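PDB 3LLK: sulfhydryl oxidase 1 from Homo sapiens, which catalyses the oxidation of thiols to disulfides, passing the electrons through a bound flavin to molecular oxygen and so yielding hydrogen peroxide. Local coordinates for residues E71-K74 / K80-Y83; S121-F126 / L190-S195; Q217-P220 / A226-N229. All blocks are in the same frame, centred on the assembly; numbering follows the deposited sequence.

Interaction 1 (E71-K74 / K80-Y83); sequences EWLK and KIPY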
loop_
_atom_site.group_PDB
_atom_site.type_symbol
_atom_site.label_atom_id
_atom_site.label_comp_id
_atom_site.label_asym_id
_atom_site.label_seq_id
_atom_site.Cartn_x
_atom_site.Cartn_y
_atom_site.Cartn_z
ATOM N N GLU A 71 16.185 -11.713 -0.249
ATOM C CA GLU A 71 17.495 -12.303 0.031
ATOM C C GLU A 71 18.578 -11.815 -0.929
ATOM O O GLU A 71 19.725 -11.601 -0.529
ATOM C CB GLU A 71 17.404 -13.833 -0.006
ATOM C CG GLU A 71 16.652 -14.416 1.177
ATOM C CD GLU A 71 17.114 -13.824 2.503
ATOM O OE1 GLU A 71 18.339 -13.810 2.759
ATOM O OE2 GLU A 71 16.258 -13.375 3.294
ATOM N N TRP A 72 18.216 -11.633 -2.195
ATOM C CA TRP A 72 19.179 -11.137 -3.168
ATOM C C TRP A 72 19.647 -9.742 -2.739
ATOM O O TRP A 72 20.835 -9.427 -2.805
ATOM C CB TRP A 72 18.547 -11.048 -4.553
ATOM C CG TRP A 72 19.499 -10.539 -5.586
ATOM C CD1 TRP A 72 20.435 -11.264 -6.270
ATOM C CD2 TRP A 72 19.630 -9.184 -6.038
ATOM N NE1 TRP A 72 21.136 -10.446 -7.124
ATOM C CE2 TRP A 72 20.665 -9.163 -7.000
ATOM C CE3 TRP A 72 18.975 -7.985 -5.723
ATOM C CZ2 TRP A 72 21.063 -7.987 -7.653
ATOM C CZ3 TRP A 72 19.370 -6.813 -6.371
ATOM C CH2 TRP A 72 20.405 -6.825 -7.325
ATOM N N LEU A 73 18.701 -8.908 -2.315
ATOM C CA LEU A 73 19.012 -7.550 -1.869
ATOM C C LEU A 73 19.919 -7.569 -0.647
ATOM O O LEU A 73 20.892 -6.812 -0.575
ATOM C CB LEU A 73 17.730 -6.785 -1.524
ATOM C CG LEU A 73 16.896 -6.259 -2.692
ATOM C CD1 LEU A 73 15.578 -5.685 -2.179
ATOM C CD2 LEU A 73 17.694 -5.192 -3.429
ATOM N N LYS A 74 19.584 -8.428 0.314
ATOM C CA LYS A 74 20.355 -8.554 1.542
ATOM C C LYS A 74 21.801 -8.953 1.268
ATOM O O LYS A 74 22.700 -8.572 2.009
ATOM C CB LYS A 74 19.695 -9.575 2.478
ATOM C CG LYS A 74 18.448 -9.043 3.182
ATOM C CD LYS A 74 17.608 -10.153 3.799
ATOM C CE LYS A 74 18.374 -10.937 4.846
ATOM N NZ LYS A 74 17.581 -12.090 5.362
ATOM N N LYS A 80 25.803 0.859 -3.854
ATOM C CA LYS A 80 25.100 1.265 -5.066
ATOM C C LYS A 80 24.692 0.052 -5.886
ATOM O O LYS A 80 25.497 -0.855 -6.119
ATOM C CB LYS A 80 25.994 2.177 -5.909
ATOM C CG LYS A 80 26.455 3.432 -5.183
ATOM C CD LYS A 80 27.607 4.127 -5.905
ATOM C CE LYS A 80 27.177 4.793 -7.209
ATOM N NZ LYS A 80 26.705 3.818 -8.220
ATOM N N ILE A 81 23.437 0.040 -6.322
ATOM C CA ILE A 81 22.912 -1.057 -7.127
ATOM C C ILE A 81 22.286 -0.489 -8.394
ATOM O O ILE A 81 21.269 0.199 -8.330
ATOM C CB ILE A 81 21.822 -1.855 -6.365
ATOM C CG1 ILE A 81 22.435 -2.558 -5.150
ATOM C CG2 ILE A 81 21.163 -2.864 -7.299
ATOM C CD1 ILE A 81 21.439 -3.358 -4.326
ATOM N N PRO A 82 22.904 -0.741 -9.561
ATOM C CA PRO A 82 22.332 -0.221 -10.806
ATOM C C PRO A 82 20.954 -0.841 -11.019
ATOM O O PRO A 82 20.753 -2.039 -10.773
ATOM C CB PRO A 82 23.329 -0.687 -11.869
ATOM C CG PRO A 82 24.628 -0.748 -11.133
ATOM C CD PRO A 82 24.217 -1.362 -9.801
ATOM N N TYR A 83 19.996 -0.048 -11.478
ATOM C CA TYR A 83 18.680 -0.621 -11.692
ATOM C C TYR A 83 18.759 -1.781 -12.685
ATOM O O TYR A 83 18.064 -2.793 -12.527
ATOM C CB TYR A 83 17.687 0.414 -12.213
ATOM C CG TYR A 83 16.323 -0.185 -12.358
ATOM C CD1 TYR A 83 15.574 -0.535 -11.227
ATOM C CD2 TYR A 83 15.815 -0.511 -13.616
ATOM C CE1 TYR A 83 14.358 -1.200 -11.349
ATOM C CE2 TYR A 83 14.600 -1.180 -13.751
ATOM C CZ TYR A 83 13.878 -1.524 -12.614
ATOM O OH TYR A 83 12.698 -2.213 -12.743
#

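Interaction 2 (S121-F126 / L190-S195); sequences SLWVLF and LWLWSS. With FAD (flavin-adenine dinucleotide), chain D.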
loop_
_atom_site.group_PDB
_atom_site.type_symbol
_atom_site.label_atom_id
_atom_site.label_comp_id
_atom_site.label_asym_id
_atom_site.label_seq_id
_atom_site.Cartn_x
_atom_site.Cartn_y
_atom_site.Cartn_z
ATOM N N SER A 121 -4.175 1.075 -5.877
ATOM C CA SER A 121 -3.589 -0.191 -5.472
ATOM C C SER A 121 -2.526 -0.026 -4.403
ATOM O O SER A 121 -2.320 -0.925 -3.600
ATOM C CB SER A 121 -2.986 -0.922 -6.675
ATOM O OG SER A 121 -1.752 -0.354 -7.058
ATOM N N LEU A 122 -1.855 1.122 -4.392
ATOM C CA LEU A 122 -0.809 1.368 -3.406
ATOM C C LEU A 122 -1.423 1.564 -2.019
ATOM O O LEU A 122 -0.914 1.025 -1.035
ATOM C CB LEU A 122 0.030 2.583 -3.808
ATOM C CG LEU A 122 1.341 2.725 -3.032
ATOM C CD1 LEU A 122 2.172 1.450 -3.194
ATOM C CD2 LEU A 122 2.103 3.946 -3.544
ATOM N N TRP A 123 -2.516 2.323 -1.946
ATOM C CA TRP A 123 -3.221 2.526 -0.684
ATOM C C TRP A 123 -3.656 1.161 -0.153
ATOM O O TRP A 123 -3.451 0.846 1.022
ATOM C CB TRP A 123 -4.481 3.378 -0.880
ATOM C CG TRP A 123 -4.279 4.860 -0.769
ATOM C CD1 TRP A 123 -4.586 5.802 -1.708
ATOM C CD2 TRP A 123 -3.788 5.576 0.373
ATOM N NE1 TRP A 123 -4.318 7.061 -1.221
ATOM C CE2 TRP A 123 -3.827 6.949 0.053
ATOM C CE3 TRP A 123 -3.322 5.187 1.638
ATOM C CZ2 TRP A 123 -3.413 7.943 0.953
ATOM C CZ3 TRP A 123 -2.909 6.179 2.535
ATOM C CH2 TRP A 123 -2.959 7.539 2.182
ATOM N N VAL A 124 -4.269 0.354 -1.021
ATOM C CA VAL A 124 -4.754 -0.956 -0.603
ATOM C C VAL A 124 -3.611 -1.786 -0.058
ATOM O O VAL A 124 -3.726 -2.340 1.035
ATOM C CB VAL A 124 -5.452 -1.718 -1.758
ATOM C CG1 VAL A 124 -5.973 -3.081 -1.257
ATOM C CG2 VAL A 124 -6.620 -0.898 -2.275
ATOM N N LEU A 125 -2.504 -1.836 -0.798
ATOM C CA LEU A 125 -1.321 -2.587 -0.375
ATOM C C LEU A 125 -0.833 -2.103 0.990
ATOM O O LEU A 125 -0.601 -2.912 1.890
ATOM C CB LEU A 125 -0.195 -2.444 -1.413
ATOM C CG LEU A 125 1.216 -2.965 -1.077
ATOM C CD1 LEU A 125 1.151 -4.441 -0.692
ATOM C CD2 LEU A 125 2.153 -2.779 -2.282
ATOM N N PHE A 126 -0.691 -0.783 1.146
ATOM C CA PHE A 126 -0.225 -0.202 2.410
ATOM C C PHE A 126 -1.116 -0.592 3.601
ATOM O O PHE A 126 -0.619 -1.040 4.637
ATOM C CB PHE A 126 -0.154 1.340 2.325
ATOM C CG PHE A 126 0.999 1.877 1.496
ATOM C CD1 PHE A 126 2.047 1.054 1.083
ATOM C CD2 PHE A 126 1.025 3.222 1.132
ATOM C CE1 PHE A 126 3.106 1.568 0.311
ATOM C CE2 PHE A 126 2.077 3.746 0.365
ATOM C CZ PHE A 126 3.115 2.915 -0.045
ATOM N N LEU A 190 -4.739 2.382 12.444
ATOM C CA LEU A 190 -5.660 3.504 12.545
ATOM C C LEU A 190 -5.040 4.786 12.020
ATOM O O LEU A 190 -5.733 5.639 11.476
ATOM C CB LEU A 190 -6.093 3.704 13.999
ATOM C CG LEU A 190 -6.984 2.613 14.598
ATOM C CD1 LEU A 190 -7.173 2.863 16.087
ATOM C CD2 LEU A 190 -8.329 2.596 13.881
ATOM N N TRP A 191 -3.735 4.934 12.202
ATOM C CA TRP A 191 -3.056 6.134 11.730
ATOM C C TRP A 191 -3.142 6.247 10.213
ATOM O O TRP A 191 -3.404 7.325 9.673
ATOM C CB TRP A 191 -1.574 6.139 12.126
ATOM C CG TRP A 191 -0.908 7.430 11.722
ATOM C CD1 TRP A 191 -0.853 8.583 12.452
ATOM C CD2 TRP A 191 -0.324 7.738 10.447
ATOM N NE1 TRP A 191 -0.283 9.590 11.715
ATOM C CE2 TRP A 191 0.053 9.102 10.480
ATOM C CE3 TRP A 191 -0.087 6.999 9.281
ATOM C CZ2 TRP A 191 0.655 9.742 9.393
ATOM C CZ3 TRP A 191 0.514 7.636 8.194
ATOM C CH2 TRP A 191 0.877 8.998 8.263
ATOM N N LEU A 192 -2.894 5.138 9.526
ATOM C CA LEU A 192 -2.927 5.138 8.062
ATOM C C LEU A 192 -4.355 5.346 7.580
ATOM O O LEU A 192 -4.599 6.051 6.599
ATOM C CB LEU A 192 -2.392 3.812 7.514
ATOM C CG LEU A 192 -2.099 3.787 6.007
ATOM C CD1 LEU A 192 -1.087 4.858 5.655
ATOM C CD2 LEU A 192 -1.585 2.405 5.615
ATOM N N TRP A 193 -5.293 4.721 8.280
ATOM C CA TRP A 193 -6.703 4.824 7.947
ATOM C C TRP A 193 -7.190 6.267 8.009
ATOM O O TRP A 193 -7.770 6.779 7.045
ATOM C CB TRP A 193 -7.522 3.962 8.908
ATOM C CG TRP A 193 -8.967 4.354 9.014
ATOM C CD1 TRP A 193 -9.947 4.146 8.087
ATOM C CD2 TRP A 193 -9.589 5.033 10.113
ATOM N NE1 TRP A 193 -11.142 4.650 8.541
ATOM C CE2 TRP A 193 -10.952 5.202 9.781
ATOM C CE3 TRP A 193 -9.125 5.516 11.343
ATOM C CZ2 TRP A 193 -11.863 5.837 10.640
ATOM C CZ3 TRP A 193 -10.031 6.149 12.200
ATOM C CH2 TRP A 193 -11.385 6.304 11.840
ATOM N N SER A 194 -6.959 6.924 9.143
ATOM C CA SER A 194 -7.407 8.303 9.297
ATOM C C SER A 194 -6.619 9.247 8.402
ATOM O O SER A 194 -7.166 10.230 7.912
ATOM C CB SER A 194 -7.320 8.750 10.765
ATOM O OG SER A 194 -5.990 8.771 11.226
ATOM N N SER A 195 -5.340 8.958 8.184
ATOM C CA SER A 195 -4.536 9.809 7.314
ATOM C C SER A 195 -5.085 9.715 5.887
ATOM O O SER A 195 -5.120 10.699 5.152
ATOM C CB SER A 195 -3.062 9.385 7.341
ATOM O OG SER A 195 -2.423 9.770 8.557
HETATM P PA FAD D . -8.109 5.502 -3.157
HETATM O O1A FAD D . -6.922 5.174 -3.994
HETATM O O2A FAD D . -8.173 6.691 -2.265
HETATM O O5B FAD D . -8.522 4.267 -2.283
HETATM C C5B FAD D . -8.203 2.902 -2.560
HETATM C C4B FAD D . -9.369 2.172 -1.947
HETATM O O4B FAD D . -8.975 1.926 -0.570
HETATM C C3B FAD D . -10.872 2.511 -2.050
HETATM O O3B FAD D . -11.524 2.112 -3.255
HETATM C C2B FAD D . -11.349 1.923 -0.801
HETATM O O2B FAD D . -11.728 0.583 -0.875
HETATM C C1B FAD D . -10.182 2.031 0.193
HETATM N N9A FAD D . -10.095 3.160 1.064
HETATM C C8A FAD D . -10.563 4.497 0.961
HETATM N N7A FAD D . -10.338 5.263 1.977
HETATM C C5A FAD D . -9.683 4.401 2.846
HETATM C C6A FAD D . -9.214 4.630 4.154
HETATM N N6A FAD D . -9.366 5.794 4.800
HETATM N N1A FAD D . -8.605 3.608 4.857
HETATM C C2A FAD D . -8.491 2.340 4.373
HETATM N N3A FAD D . -8.958 2.103 3.071
HETATM C C4A FAD D . -9.550 3.186 2.349
HETATM N N1 FAD D . -3.684 12.419 -5.255
HETATM C C2 FAD D . -3.832 13.769 -5.492
HETATM O O2 FAD D . -4.470 14.090 -6.507
HETATM N N3 FAD D . -3.230 14.519 -4.489
HETATM C C4 FAD D . -2.535 14.060 -3.343
HETATM O O4 FAD D . -2.000 14.895 -2.542
HETATM C C4X FAD D . -2.440 12.691 -3.201
HETATM N N5 FAD D . -1.669 12.123 -2.136
HETATM C C5X FAD D . -1.428 10.731 -1.988
HETATM C C6 FAD D . -0.555 10.308 -0.967
HETATM C C7 FAD D . -0.339 8.910 -0.810
HETATM C C7M FAD D . 0.621 8.527 0.317
HETATM C C8 FAD D . -0.983 7.957 -1.655
HETATM C C8M FAD D . -0.912 6.444 -1.627
HETATM C C9 FAD D . -1.812 8.417 -2.678
HETATM C C9A FAD D . -2.055 9.790 -2.948
HETATM N N10 FAD D . -2.896 10.502 -3.946
HETATM C C10 FAD D . -3.037 11.843 -4.186
HETATM C "C1'" FAD D . -3.776 9.668 -4.703
HETATM C "C2'" FAD D . -5.152 9.406 -4.172
HETATM O "O2'" FAD D . -5.123 9.253 -2.730
HETATM C "C3'" FAD D . -5.916 8.243 -4.727
HETATM O "O3'" FAD D . -5.146 7.054 -4.603
HETATM C "C4'" FAD D . -6.536 8.328 -6.112
HETATM O "O4'" FAD D . -7.132 9.641 -6.332
HETATM C "C5'" FAD D . -7.453 7.260 -6.528
HETATM O "O5'" FAD D . -8.600 7.346 -5.678
HETATM P P FAD D . -9.659 6.226 -5.496
HETATM O O1P FAD D . -10.916 6.972 -5.422
HETATM O O2P FAD D . -9.599 5.186 -6.555
HETATM O O3P FAD D . -9.403 5.484 -4.090
#

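Interaction 3 (Q217-P220 / A226-N229); sequences QWPP and ACHN. With FAD (flavin-adenine dinucleotide), chain D.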
loop_
_atom_site.group_PDB
_atom_site.type_symbol
_atom_site.label_atom_id
_atom_site.label_comp_id
_atom_site.label_asym_id
_atom_site.label_seq_id
_atom_site.Cartn_x
_atom_site.Cartn_y
_atom_site.Cartn_z
ATOM N N GLN A 217 -15.672 9.637 3.390
ATOM C CA GLN A 217 -14.970 9.295 4.616
ATOM C C GLN A 217 -15.249 7.803 4.755
ATOM O O GLN A 217 -16.373 7.379 5.052
ATOM C CB GLN A 217 -15.527 10.109 5.781
ATOM C CG GLN A 217 -15.147 11.583 5.660
ATOM C CD GLN A 217 -13.637 11.791 5.644
ATOM O OE1 GLN A 217 -12.986 11.791 6.690
ATOM N NE2 GLN A 217 -13.071 11.950 4.449
ATOM N N TRP A 218 -14.202 7.023 4.508
ATOM C CA TRP A 218 -14.245 5.566 4.488
ATOM C C TRP A 218 -13.966 4.892 5.838
ATOM O O TRP A 218 -13.095 5.321 6.585
ATOM C CB TRP A 218 -13.225 5.103 3.445
ATOM C CG TRP A 218 -13.377 3.717 2.950
ATOM C CD1 TRP A 218 -14.027 3.319 1.822
ATOM C CD2 TRP A 218 -12.811 2.540 3.528
ATOM N NE1 TRP A 218 -13.894 1.964 1.651
ATOM C CE2 TRP A 218 -13.152 1.458 2.686
ATOM C CE3 TRP A 218 -12.045 2.291 4.677
ATOM C CZ2 TRP A 218 -12.750 0.141 2.955
ATOM C CZ3 TRP A 218 -11.644 0.980 4.943
ATOM C CH2 TRP A 218 -11.998 -0.076 4.084
ATOM N N PRO A 219 -14.661 3.781 6.133
ATOM C CA PRO A 219 -15.671 3.111 5.307
ATOM C C PRO A 219 -17.050 3.768 5.380
ATOM O O PRO A 219 -17.472 4.239 6.447
ATOM C CB PRO A 219 -15.674 1.699 5.871
ATOM C CG PRO A 219 -15.515 1.969 7.367
ATOM C CD PRO A 219 -14.453 3.062 7.408
ATOM N N PRO A 220 -17.772 3.822 4.246
ATOM C CA PRO A 220 -19.102 4.443 4.271
ATOM C C PRO A 220 -20.070 3.576 5.081
ATOM O O PRO A 220 -19.784 2.407 5.346
ATOM C CB PRO A 220 -19.469 4.532 2.790
ATOM C CG PRO A 220 -18.822 3.301 2.221
ATOM C CD PRO A 220 -17.456 3.298 2.903
ATOM N N ALA A 226 -21.619 -0.076 11.945
ATOM C CA ALA A 226 -21.210 0.034 13.347
ATOM C C ALA A 226 -20.013 0.962 13.539
ATOM O O ALA A 226 -19.783 1.469 14.631
ATOM C CB ALA A 226 -20.889 -1.350 13.912
ATOM N N CYS A 227 -19.254 1.186 12.474
ATOM C CA CYS A 227 -18.076 2.047 12.536
ATOM C C CYS A 227 -18.467 3.491 12.801
ATOM O O CYS A 227 -17.645 4.301 13.235
ATOM C CB CYS A 227 -17.317 1.988 11.204
ATOM S SG CYS A 227 -16.496 0.416 10.793
ATOM N N HIS A 228 -19.736 3.793 12.538
ATOM C CA HIS A 228 -20.287 5.137 12.676
ATOM C C HIS A 228 -21.103 5.412 13.939
ATOM O O HIS A 228 -22.036 4.667 14.255
ATOM C CB HIS A 228 -21.175 5.435 11.464
ATOM C CG HIS A 228 -20.452 5.379 10.156
ATOM N ND1 HIS A 228 -19.935 6.499 9.543
ATOM C CD2 HIS A 228 -20.145 4.333 9.353
ATOM C CE1 HIS A 228 -19.342 6.146 8.416
ATOM N NE2 HIS A 228 -19.455 4.838 8.278
ATOM N N ASN A 229 -20.758 6.492 14.640
ATOM C CA ASN A 229 -21.492 6.894 15.838
ATOM C C ASN A 229 -22.658 7.788 15.410
ATOM O O ASN A 229 -22.724 8.223 14.256
ATOM C CB ASN A 229 -20.580 7.636 16.826
ATOM C CG ASN A 229 -19.696 6.688 17.629
ATOM O OD1 ASN A 229 -20.112 5.581 17.979
ATOM N ND2 ASN A 229 -18.483 7.124 17.938
HETATM P PA FAD D . -8.109 5.502 -3.157
HETATM O O1A FAD D . -6.922 5.174 -3.994
HETATM O O2A FAD D . -8.173 6.691 -2.265
HETATM O O5B FAD D . -8.522 4.267 -2.283
HETATM C C5B FAD D . -8.203 2.902 -2.560
HETATM C C4B FAD D . -9.369 2.172 -1.947
HETATM O O4B FAD D . -8.975 1.926 -0.570
HETATM C C3B FAD D . -10.872 2.511 -2.050
HETATM O O3B FAD D . -11.524 2.112 -3.255
HETATM C C2B FAD D . -11.349 1.923 -0.801
HETATM O O2B FAD D . -11.728 0.583 -0.875
HETATM C C1B FAD D . -10.182 2.031 0.193
HETATM N N9A FAD D . -10.095 3.160 1.064
HETATM C C8A FAD D . -10.563 4.497 0.961
HETATM N N7A FAD D . -10.338 5.263 1.977
HETATM C C5A FAD D . -9.683 4.401 2.846
HETATM C C6A FAD D . -9.214 4.630 4.154
HETATM N N6A FAD D . -9.366 5.794 4.800
HETATM N N1A FAD D . -8.605 3.608 4.857
HETATM C C2A FAD D . -8.491 2.340 4.373
HETATM N N3A FAD D . -8.958 2.103 3.071
HETATM C C4A FAD D . -9.550 3.186 2.349
HETATM N N1 FAD D . -3.684 12.419 -5.255
HETATM C C2 FAD D . -3.832 13.769 -5.492
HETATM O O2 FAD D . -4.470 14.090 -6.507
HETATM N N3 FAD D . -3.230 14.519 -4.489
HETATM C C4 FAD D . -2.535 14.060 -3.343
HETATM O O4 FAD D . -2.000 14.895 -2.542
HETATM C C4X FAD D . -2.440 12.691 -3.201
HETATM N N5 FAD D . -1.669 12.123 -2.136
HETATM C C5X FAD D . -1.428 10.731 -1.988
HETATM C C6 FAD D . -0.555 10.308 -0.967
HETATM C C7 FAD D . -0.339 8.910 -0.810
HETATM C C7M FAD D . 0.621 8.527 0.317
HETATM C C8 FAD D . -0.983 7.957 -1.655
HETATM C C8M FAD D . -0.912 6.444 -1.627
HETATM C C9 FAD D . -1.812 8.417 -2.678
HETATM C C9A FAD D . -2.055 9.790 -2.948
HETATM N N10 FAD D . -2.896 10.502 -3.946
HETATM C C10 FAD D . -3.037 11.843 -4.186
HETATM C "C1'" FAD D . -3.776 9.668 -4.703
HETATM C "C2'" FAD D . -5.152 9.406 -4.172
HETATM O "O2'" FAD D . -5.123 9.253 -2.730
HETATM C "C3'" FAD D . -5.916 8.243 -4.727
HETATM O "O3'" FAD D . -5.146 7.054 -4.603
HETATM C "C4'" FAD D . -6.536 8.328 -6.112
HETATM O "O4'" FAD D . -7.132 9.641 -6.332
HETATM C "C5'" FAD D . -7.453 7.260 -6.528
HETATM O "O5'" FAD D . -8.600 7.346 -5.678
HETATM P P FAD D . -9.659 6.226 -5.496
HETATM O O1P FAD D . -10.916 6.972 -5.422
HETATM O O2P FAD D . -9.599 5.186 -6.555
HETATM O O3P FAD D . -9.403 5.484 -4.090
#

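Interaction 1 (E71-K74 / K80-Y83)
Where helix 60-75 runs on through a short loop into strand 80-82, Trp72 and Leu73 pack against Ile81 of the strand. Ile81 has its CB directed at the helix and divides its two branches between the partners. CG2 lies at the edge of the Trp72 indole, close to the ring plane, 4.0 Å from Trp72 CH2. CD1, at the end of an extended chain (chi2 179°), meets Leu73 CD2 at 4.3 Å. The indole gets there because Trp72 holds CG anti to its N (chi1 180°), which carries the six-membered ring out from the helix toward Ile81, so that it slides past Ile81 with the two side chains running in opposite directions. All three side chains are buried, and the contact between them is purely apolar. On the other side of the helix, Lys74 NZ closes a salt bridge one turn back to Glu71 OE2 at 2.8 Å, using the syn lone pair of that oxygen. Helix 83-92, with Pro82 as its N-cap, adds to the same apolar cluster: Phe85 meets the Trp72 ring, and Phe86 touches both Trp72 and Leu73. The arrangement is a small hydrophobic core of helices packed against a two-stranded antiparallel sheet, 36-38 with 80-82, in what is probably the degenerate half of the sulfhydryl oxidase pseudo-dimer.

Interaction 2 (S121-F126 / L190-S195)
Leu192 points from its helix toward the other helix and sets one methyl against each of two aromatic residues, Trp123 and Phe126. With its CG anti to the backbone N (chi1 -168°), CD1 reaches the rim of the Trp123 indole and lies in the ring plane, 3.8 Å from Trp123 CZ3. The other methyl, CD2, sits 3.7 Å from Phe126 CB and close to the backbone carbonyl of that residue; the phenyl itself turns off from the contact.

Touched at its edge by Leu192 and stacked with His196, the indole of Trp123 gives a face to the flavin. FAD C8M lies 3.4 Å above the ring plane, toward the rim, while Trp123 NE1 donates a nearly straight hydrogen bond to FAD O2' (2.8 Å, 165°). One side chain thus grips both the flavin methyl end and the ribityl chain. The second helix takes the other end of the cofactor: Trp193 O accepts from FAD N6A at 2.9 Å, and the edge of its indole faces FAD N1A. Further round, Ser195 OG bonds to Trp191 O (2.9 Å), which also receives Ser195 N from the opposite face of its carbonyl plane; the same OG hangs over the centre of the Trp191 ring.

Helices 118-134 and 185-203 meet here in the middle of the helical bundle known from Erv/ALR proteins, with helix 165-179 touching Leu192 through Phe171, helix 150-161 packing on Phe126, and helix 16-30 lying against Leu122, Val124 and Leu125.

Interaction 3 (Q217-P220 / A226-N229)
One hydrogen bond joins the two loop segments: His228 NE2 donates to Pro219 O at 2.8 Å. It is bent at the proton (137°), and although the donor lies in the carbonyl plane, the oxygen sits 19° out of the plane of the imidazole. Having CG anti to the carbonyl carbon of His228 (chi1 -60°) directs the ring across at Pro219, where CE1 also comes within 3.3 Å of Pro219 O and NE2 rests near the carbonyl carbon of Pro220.

The apolar part is a single touch beside this bond, Pro219 CG to Cys227 SG at 3.9 Å. That sulfur is tied to Cys224 in a disulfide, so the ring of Pro219 backs on to a CXXC disulfide in the loop that leads to helix 239-249. Phe245 of that helix packs on Pro219 and Cys227 alike.

Contacts with the cofactor all belong to Trp218, whose side chain heads away from the 226-229 segment. Its indole lies between two neighbours: over one face is the adenine of FAD, with C4A 3.4 Å above the ring plane, and over the centre of the other is Pro219 CB, 3.8 Å above it. The peptide bond between Trp218 and Pro219 is cis, consistent with the proline lying back on that indole. With Trp218 cut back to an alanine, this side of the adenine would probably lose its aromatic cover and the Pro219 ring the surface it rests on. His249 and Phe245 meet the same indole, bringing helix 239-249 up to the adenine end of FAD.

Interaction 2 is the innermost, about 6 Å from the chain centre, and joins two long helices. Interactions 1 and 3 lie on opposite sides of that centre, their own centres about 42 Å apart. Interaction 1 is buried too, but it is a local apolar join, its centre about 22 Å from the chain centre, and it shares no helix or strand with the others. Interaction 3, only partly buried, lies between loops joined by a hydrogen bond and a proline-to-sulfur touch, the sulfur belonging to a disulfide to Cys224. Interactions 2 and 3 meet at the cofactor: both touch FAD, and Trp193 NE1 of interaction 2 probably donates to Trp218 O of interaction 3.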